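Local coordinates for protein ORF112 (Cyprinid herpesvirus 3, PDB 4WCG) that binds left-handed Z-DNA through its Zalpha domain, possibly to counter the innate immune response of the host, at residues 47-58 with 89-97. Sequence-based numbering, arbitrary orientation.
Sequences LAYLGTKQGAKA and PQHPVWYLP. With nucleotides of chain D.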
ATOM      1  N   LEU A  47     -11.723  -5.430   6.711  1.00 22.80           N
ATOM      2  CA  LEU A  47     -11.970  -6.183   5.486  1.00 21.87           C
ATOM      3  C   LEU A  47     -13.434  -6.605   5.422  1.00 27.16           C
ATOM      4  O   LEU A  47     -14.052  -6.612   4.352  1.00 27.52           O
ATOM      5  CB  LEU A  47     -11.058  -7.407   5.416  1.00 23.15           C
ATOM      6  CG  LEU A  47      -9.575  -7.076   5.238  1.00 23.99           C
ATOM      7  CD1 LEU A  47      -8.729  -8.333   5.351  1.00 28.86           C
ATOM      8  CD2 LEU A  47      -9.340  -6.435   3.887  1.00 26.02           C
ATOM      9  N   ALA A  48     -13.998  -6.967   6.569  1.00 25.77           N
ATOM     10  CA  ALA A  48     -15.390  -7.364   6.584  1.00 28.63           C
ATOM     11  C   ALA A  48     -16.316  -6.214   6.214  1.00 27.63           C
ATOM     12  O   ALA A  48     -17.290  -6.413   5.495  1.00 30.45           O
ATOM     13  CB  ALA A  48     -15.767  -7.924   7.939  1.00 28.15           C
ATOM     14  N   TYR A  49     -16.025  -5.017   6.720  1.00 25.96           N
ATOM     15  CA  TYR A  49     -16.825  -3.854   6.362  1.00 28.11           C
ATOM     16  C   TYR A  49     -16.750  -3.632   4.851  1.00 26.83           C
ATOM     17  O   TYR A  49     -17.767  -3.420   4.194  1.00 28.50           O
ATOM     18  CB  TYR A  49     -16.344  -2.604   7.111  1.00 25.60           C
ATOM     19  CG  TYR A  49     -17.197  -1.372   6.862  1.00 29.11           C
ATOM     20  CD1 TYR A  49     -17.009  -0.585   5.731  1.00 27.52           C
ATOM     21  CD2 TYR A  49     -18.198  -1.007   7.750  1.00 37.04           C
ATOM     22  CE1 TYR A  49     -17.790   0.535   5.495  1.00 26.05           C
ATOM     23  CE2 TYR A  49     -18.984   0.117   7.523  1.00 43.13           C
ATOM     24  CZ  TYR A  49     -18.771   0.885   6.393  1.00 34.60           C
ATOM     25  OH  TYR A  49     -19.554   1.997   6.160  1.00 42.49           O
ATOM     26  N   LEU A  50     -15.547  -3.703   4.301  1.00 26.98           N
ATOM     27  CA  LEU A  50     -15.356  -3.424   2.881  1.00 28.86           C
ATOM     28  C   LEU A  50     -16.060  -4.439   1.997  1.00 30.18           C
ATOM     29  O   LEU A  50     -16.504  -4.110   0.895  1.00 33.49           O
ATOM     30  CB  LEU A  50     -13.866  -3.382   2.543  1.00 26.60           C
ATOM     31  CG  LEU A  50     -13.183  -2.153   3.122  1.00 23.94           C
ATOM     32  CD1 LEU A  50     -11.673  -2.199   2.886  1.00 25.26           C
ATOM     33  CD2 LEU A  50     -13.785  -0.896   2.499  1.00 29.91           C
ATOM     34  N   GLY A  51     -16.181  -5.667   2.497  1.00 31.50           N
ATOM     35  CA  GLY A  51     -16.880  -6.717   1.778  1.00 34.41           C
ATOM     36  C   GLY A  51     -18.354  -6.399   1.656  1.00 35.92           C
ATOM     37  O   GLY A  51     -19.049  -6.939   0.794  1.00 47.70           O
ATOM     38  N   THR A  52     -18.831  -5.515   2.528  1.00 38.78           N
ATOM     39  CA  THR A  52     -20.234  -5.131   2.551  1.00 45.87           C
ATOM     40  C   THR A  52     -20.471  -3.846   1.756  1.00 39.26           C
ATOM     41  O   THR A  52     -21.540  -3.650   1.173  1.00 41.91           O
ATOM     42  CB  THR A  52     -20.730  -4.940   4.000  1.00 44.92           C
ATOM     43  OG1 THR A  52     -20.325  -6.058   4.801  1.00 50.02           O
ATOM     44  CG2 THR A  52     -22.218  -4.840   4.027  1.00 44.82           C
ATOM     45  N   LYS A  53     -19.463  -2.988   1.723  1.00 35.06           N
ATOM     46  CA  LYS A  53     -19.551  -1.694   1.057  1.00 33.81           C
ATOM     47  C   LYS A  53     -18.226  -1.289   0.426  1.00 34.26           C
ATOM     48  O   LYS A  53     -17.347  -0.755   1.103  1.00 41.90           O
ATOM     49  CB  LYS A  53     -19.998  -0.610   2.045  1.00 47.03           C
ATOM     50  N   GLN A  54     -18.090  -1.545  -0.871  1.00 36.56           N
ATOM     51  CA  GLN A  54     -16.920  -1.105  -1.633  1.00 31.44           C
ATOM     52  C   GLN A  54     -16.883   0.410  -1.734  1.00 27.91           C
ATOM     53  O   GLN A  54     -17.926   1.064  -1.785  1.00 33.85           O
ATOM     54  CB  GLN A  54     -16.949  -1.704  -3.039  1.00 32.62           C
ATOM     55  CG  GLN A  54     -16.764  -3.201  -3.097  1.00 44.77           C
ATOM     56  CD  GLN A  54     -15.306  -3.600  -3.055  1.00 31.05           C
ATOM     57  OE1 GLN A  54     -14.421  -2.747  -2.955  1.00 28.38           O
ATOM     58  NE2 GLN A  54     -15.045  -4.896  -3.147  1.00 33.01           N
ATOM     59  N   GLY A  55     -15.692   0.987  -1.766  1.00 25.32           N
ATOM     60  CA  GLY A  55     -15.594   2.408  -1.989  1.00 25.43           C
ATOM     61  C   GLY A  55     -15.864   3.219  -0.728  1.00 31.37           C
ATOM     62  O   GLY A  55     -16.401   4.324  -0.798  1.00 34.52           O
ATOM     63  N   ALA A  56     -15.465   2.679   0.420  1.00 26.02           N
ATOM     64  CA  ALA A  56     -15.778   3.298   1.705  1.00 24.53           C
ATOM     65  C   ALA A  56     -14.690   4.264   2.151  1.00 23.27           C
ATOM     66  O   ALA A  56     -13.529   4.126   1.783  1.00 22.53           O
ATOM     67  CB  ALA A  56     -15.978   2.238   2.761  1.00 30.87           C
ATOM     68  N   LYS A  57     -15.094   5.247   2.951  1.00 25.07           N
ATOM     69  CA  LYS A  57     -14.142   6.144   3.581  1.00 23.10           C
ATOM     70  C   LYS A  57     -13.817   5.681   4.992  1.00 23.78           C
ATOM     71  O   LYS A  57     -14.646   5.054   5.648  1.00 24.72           O
ATOM     72  CB  LYS A  57     -14.698   7.561   3.618  1.00 26.97           C
ATOM     73  CG  LYS A  57     -14.863   8.191   2.251  1.00 33.67           C
ATOM     74  CD  LYS A  57     -15.274   9.641   2.369  1.00 43.64           C
ATOM     75  CE  LYS A  57     -15.027  10.385   1.068  1.00 59.05           C
ATOM     76  NZ  LYS A  57     -15.071  11.861   1.266  1.00 66.79           N
ATOM     77  N   ALA A  58     -12.610   5.997   5.455  1.00 21.60           N
ATOM     78  CA  ALA A  58     -12.181   5.610   6.797  1.00 21.21           C
ATOM     79  C   ALA A  58     -13.109   6.117   7.900  1.00 26.31           C
ATOM     80  O   ALA A  58     -13.328   5.413   8.892  1.00 24.33           O
ATOM     81  CB  ALA A  58     -10.764   6.103   7.056  1.00 22.90           C
ATOM     82  N   PRO A  89      -7.167   5.863  -6.766  1.00 27.33           N
ATOM     83  CA  PRO A  89      -5.939   6.567  -7.156  1.00 28.18           C
ATOM     84  C   PRO A  89      -5.914   8.059  -6.788  1.00 33.25           C
ATOM     85  O   PRO A  89      -4.823   8.605  -6.604  1.00 36.46           O
ATOM     86  CB  PRO A  89      -5.898   6.379  -8.679  1.00 31.37           C
ATOM     87  CG  PRO A  89      -7.300   6.015  -9.072  1.00 40.00           C
ATOM     88  CD  PRO A  89      -7.858   5.253  -7.912  1.00 31.47           C
ATOM     89  N   GLN A  90      -7.074   8.701  -6.656  1.00 25.70           N
ATOM     90  CA  GLN A  90      -7.138  10.146  -6.407  1.00 28.88           C
ATOM     91  C   GLN A  90      -7.824  10.543  -5.091  1.00 34.67           C
ATOM     92  O   GLN A  90      -7.688  11.676  -4.635  1.00 40.33           O
ATOM     93  CB  GLN A  90      -7.860  10.840  -7.564  1.00 36.11           C
ATOM     94  N   HIS A  91      -8.578   9.626  -4.497  1.00 27.55           N
ATOM     95  CA  HIS A  91      -9.414   9.955  -3.335  1.00 26.78           C
ATOM     96  C   HIS A  91      -9.172   8.978  -2.203  1.00 22.13           C
ATOM     97  O   HIS A  91      -8.730   7.868  -2.446  1.00 22.46           O
ATOM     98  CB  HIS A  91     -10.897   9.941  -3.720  1.00 31.63           C
ATOM     99  CG  HIS A  91     -11.248  10.903  -4.810  1.00 33.63           C
ATOM    100  ND1 HIS A  91     -10.984  12.253  -4.726  1.00 45.21           N
ATOM    101  CD2 HIS A  91     -11.855  10.711  -6.005  1.00 41.67           C
ATOM    102  CE1 HIS A  91     -11.407  12.851  -5.827  1.00 53.29           C
ATOM    103  NE2 HIS A  91     -11.940  11.938  -6.619  1.00 53.61           N
ATOM    104  N   PRO A  92      -9.462   9.386  -0.954  1.00 22.38           N
ATOM    105  CA  PRO A  92      -9.323   8.488   0.195  1.00 22.35           C
ATOM    106  C   PRO A  92     -10.541   7.588   0.314  1.00 21.18           C
ATOM    107  O   PRO A  92     -11.311   7.640   1.274  1.00 22.59           O
ATOM    108  CB  PRO A  92      -9.219   9.449   1.381  1.00 22.87           C
ATOM    109  CG  PRO A  92     -10.053  10.625   0.945  1.00 25.59           C
ATOM    110  CD  PRO A  92      -9.788  10.762  -0.536  1.00 24.78           C
ATOM    111  N   VAL A  93     -10.693   6.749  -0.696  1.00 19.30           N
ATOM    112  CA  VAL A  93     -11.800   5.807  -0.781  1.00 21.96           C
ATOM    113  C   VAL A  93     -11.193   4.418  -0.987  1.00 20.81           C
ATOM    114  O   VAL A  93     -10.200   4.282  -1.705  1.00 21.46           O
ATOM    115  CB  VAL A  93     -12.754   6.232  -1.914  1.00 25.36           C
ATOM    116  CG1 VAL A  93     -13.562   5.082  -2.437  1.00 32.14           C
ATOM    117  CG2 VAL A  93     -13.635   7.392  -1.430  1.00 29.73           C
ATOM    118  N   TRP A  94     -11.760   3.394  -0.352  1.00 18.88           N
ATOM    119  CA  TRP A  94     -11.086   2.097  -0.246  1.00 19.18           C
ATOM    120  C   TRP A  94     -11.900   0.942  -0.819  1.00 21.09           C
ATOM    121  O   TRP A  94     -13.127   0.847  -0.636  1.00 19.67           O
ATOM    122  CB  TRP A  94     -10.743   1.799   1.221  1.00 19.31           C
ATOM    123  CG  TRP A  94      -9.787   2.820   1.753  1.00 17.12           C
ATOM    124  CD1 TRP A  94     -10.090   4.036   2.328  1.00 19.62           C
ATOM    125  CD2 TRP A  94      -8.359   2.747   1.713  1.00 16.74           C
ATOM    126  NE1 TRP A  94      -8.941   4.702   2.641  1.00 19.60           N
ATOM    127  CE2 TRP A  94      -7.860   3.937   2.285  1.00 19.84           C
ATOM    128  CE3 TRP A  94      -7.452   1.787   1.259  1.00 20.04           C
ATOM    129  CZ2 TRP A  94      -6.488   4.182   2.417  1.00 20.36           C
ATOM    130  CZ3 TRP A  94      -6.108   2.032   1.377  1.00 18.93           C
ATOM    131  CH2 TRP A  94      -5.631   3.221   1.962  1.00 21.67           C
ATOM    132  N   TYR A  95     -11.182   0.055  -1.500  1.00 20.15           N
ATOM    133  CA  TYR A  95     -11.769  -1.097  -2.150  1.00 19.09           C
ATOM    134  C   TYR A  95     -11.146  -2.397  -1.679  1.00 18.94           C
ATOM    135  O   TYR A  95     -10.009  -2.449  -1.222  1.00 18.99           O
ATOM    136  CB  TYR A  95     -11.614  -0.989  -3.669  1.00 19.30           C
ATOM    137  CG  TYR A  95     -12.183   0.280  -4.229  1.00 22.25           C
ATOM    138  CD1 TYR A  95     -13.537   0.385  -4.538  1.00 22.81           C
ATOM    139  CD2 TYR A  95     -11.364   1.373  -4.459  1.00 24.94           C
ATOM    140  CE1 TYR A  95     -14.052   1.569  -5.043  1.00 24.82           C
ATOM    141  CE2 TYR A  95     -11.868   2.551  -4.971  1.00 29.05           C
ATOM    142  CZ  TYR A  95     -13.210   2.640  -5.261  1.00 24.93           C
ATOM    143  OH  TYR A  95     -13.699   3.814  -5.782  1.00 27.57           O
ATOM    144  N   LEU A  96     -11.904  -3.463  -1.863  1.00 24.04           N
ATOM    145  CA  LEU A  96     -11.442  -4.797  -1.560  1.00 25.75           C
ATOM    146  C   LEU A  96     -11.196  -5.538  -2.870  1.00 32.61           C
ATOM    147  O   LEU A  96     -12.161  -5.871  -3.557  1.00 37.13           O
ATOM    148  CB  LEU A  96     -12.509  -5.506  -0.716  1.00 26.16           C
ATOM    149  CG  LEU A  96     -12.267  -6.876  -0.103  1.00 30.66           C
ATOM    150  CD1 LEU A  96     -11.231  -6.796   0.988  1.00 37.00           C
ATOM    151  CD2 LEU A  96     -13.588  -7.429   0.425  1.00 32.60           C
ATOM    152  N   PRO A  97      -9.923  -5.797  -3.223  1.00 26.00           N
ATOM    153  CA  PRO A  97      -9.601  -6.530  -4.462  1.00 33.97           C
ATOM    154  C   PRO A  97     -10.185  -7.940  -4.482  1.00 35.29           C
ATOM    155  O   PRO A  97     -10.256  -8.527  -3.402  1.00 37.00           O
ATOM    156  CB  PRO A  97      -8.067  -6.593  -4.458  1.00 33.53           C
ATOM    157  CG  PRO A  97      -7.634  -5.490  -3.549  1.00 40.25           C
ATOM    158  CD  PRO A  97      -8.704  -5.386  -2.502  1.00 32.12           C
TER
ATOM    159  P    DG D   3      -9.778  14.799   1.506  1.00 23.40           P
ATOM    160  OP1  DG D   3     -10.428  15.286   0.261  1.00 24.98           O
ATOM    161  OP2  DG D   3     -10.570  14.077   2.521  1.00 24.07           O
ATOM    162  O5'  DG D   3      -8.541  13.918   1.071  1.00 20.81           O
ATOM    163  C5'  DG D   3      -7.683  13.366   2.066  1.00 19.86           C
ATOM    164  C4'  DG D   3      -6.514  12.681   1.406  1.00 16.91           C
ATOM    165  O4'  DG D   3      -5.826  13.642   0.584  1.00 20.12           O
ATOM    166  C3'  DG D   3      -5.484  12.129   2.373  1.00 18.45           C
ATOM    167  O3'  DG D   3      -5.734  10.760   2.575  1.00 17.23           O
ATOM    168  C2'  DG D   3      -4.155  12.337   1.657  1.00 19.39           C
ATOM    169  C1'  DG D   3      -4.431  13.442   0.642  1.00 20.57           C
ATOM    170  N9   DG D   3      -3.804  14.721   0.962  1.00 19.30           N
ATOM    171  C8   DG D   3      -3.005  15.472   0.137  1.00 20.16           C
ATOM    172  N7   DG D   3      -2.593  16.586   0.679  1.00 20.62           N
ATOM    173  C5   DG D   3      -3.155  16.574   1.953  1.00 18.83           C
ATOM    174  C6   DG D   3      -3.050  17.514   3.001  1.00 18.64           C
ATOM    175  O6   DG D   3      -2.441  18.594   3.007  1.00 22.72           O
ATOM    176  N1   DG D   3      -3.758  17.106   4.136  1.00 16.48           N
ATOM    177  C2   DG D   3      -4.489  15.953   4.216  1.00 16.66           C
ATOM    178  N2   DG D   3      -5.128  15.730   5.370  1.00 16.83           N
ATOM    179  N3   DG D   3      -4.598  15.070   3.244  1.00 17.12           N
ATOM    180  C4   DG D   3      -3.898  15.435   2.145  1.00 18.44           C
TER
HETATM  181  O   HOH W   1     -10.918   7.755   3.927  1.00 23.52           O
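The indole of W94 meets the 47-58 segment with its edge: A56 O lies near the ring plane, 3.5 Å from W94 CD1, and a water lies in plane further round, on the CD1-NE1 side. Y77 of helix 69-81 meets this indole edge-to-face. The phenol of Y95 likewise has the amide oxygen OE1 of Q54 at its edge, in plane, whereas the CA of G55 approaches the ring obliquely, 3.5 Å from Y95 CE1.

Q54 pairs with the backbone of L96 through both ends of its amide. L96 N donates to Q54 OE1 at 2.8 Å and Q54 NE2 returns a bond to L96 O at 3.1 Å, each with an N-H...O angle of 168°; the second uses a lone pair of L96 O in the carbonyl plane. A bend at chi2 (-83°) brings the carboxamide to this backbone, and the paired bonds fix its rotation. The methyls of L96 diverge, CD1 pressing on L47 CD2 at 3.5 Å, tight for two carbons, and CD2 lying against G51 CA. L50 adds its CB against L96 CB.

W94 O accepts from both G55 N (2.8 Å) and A56 N (3.2 Å), while W94 N donates to A56 O. G55, with positive phi (80°), and A56 thus face one residue, the signature of a G1 beta bulge in a single antiparallel bridge. The water links A58 N, at the start of helix 58-65, to P92 O; P92 centres an inverse gamma turn and packs its CG on DG3 O5' of chain D, 3.6 Å away. Since W94 and Y95 also belong to the antiparallel pair with strand 86-87, the bridge ties the loop after helix 40-52 to the DNA-contacting beta-hairpin, or wing, of a winged helix-turn-helix Zalpha domain.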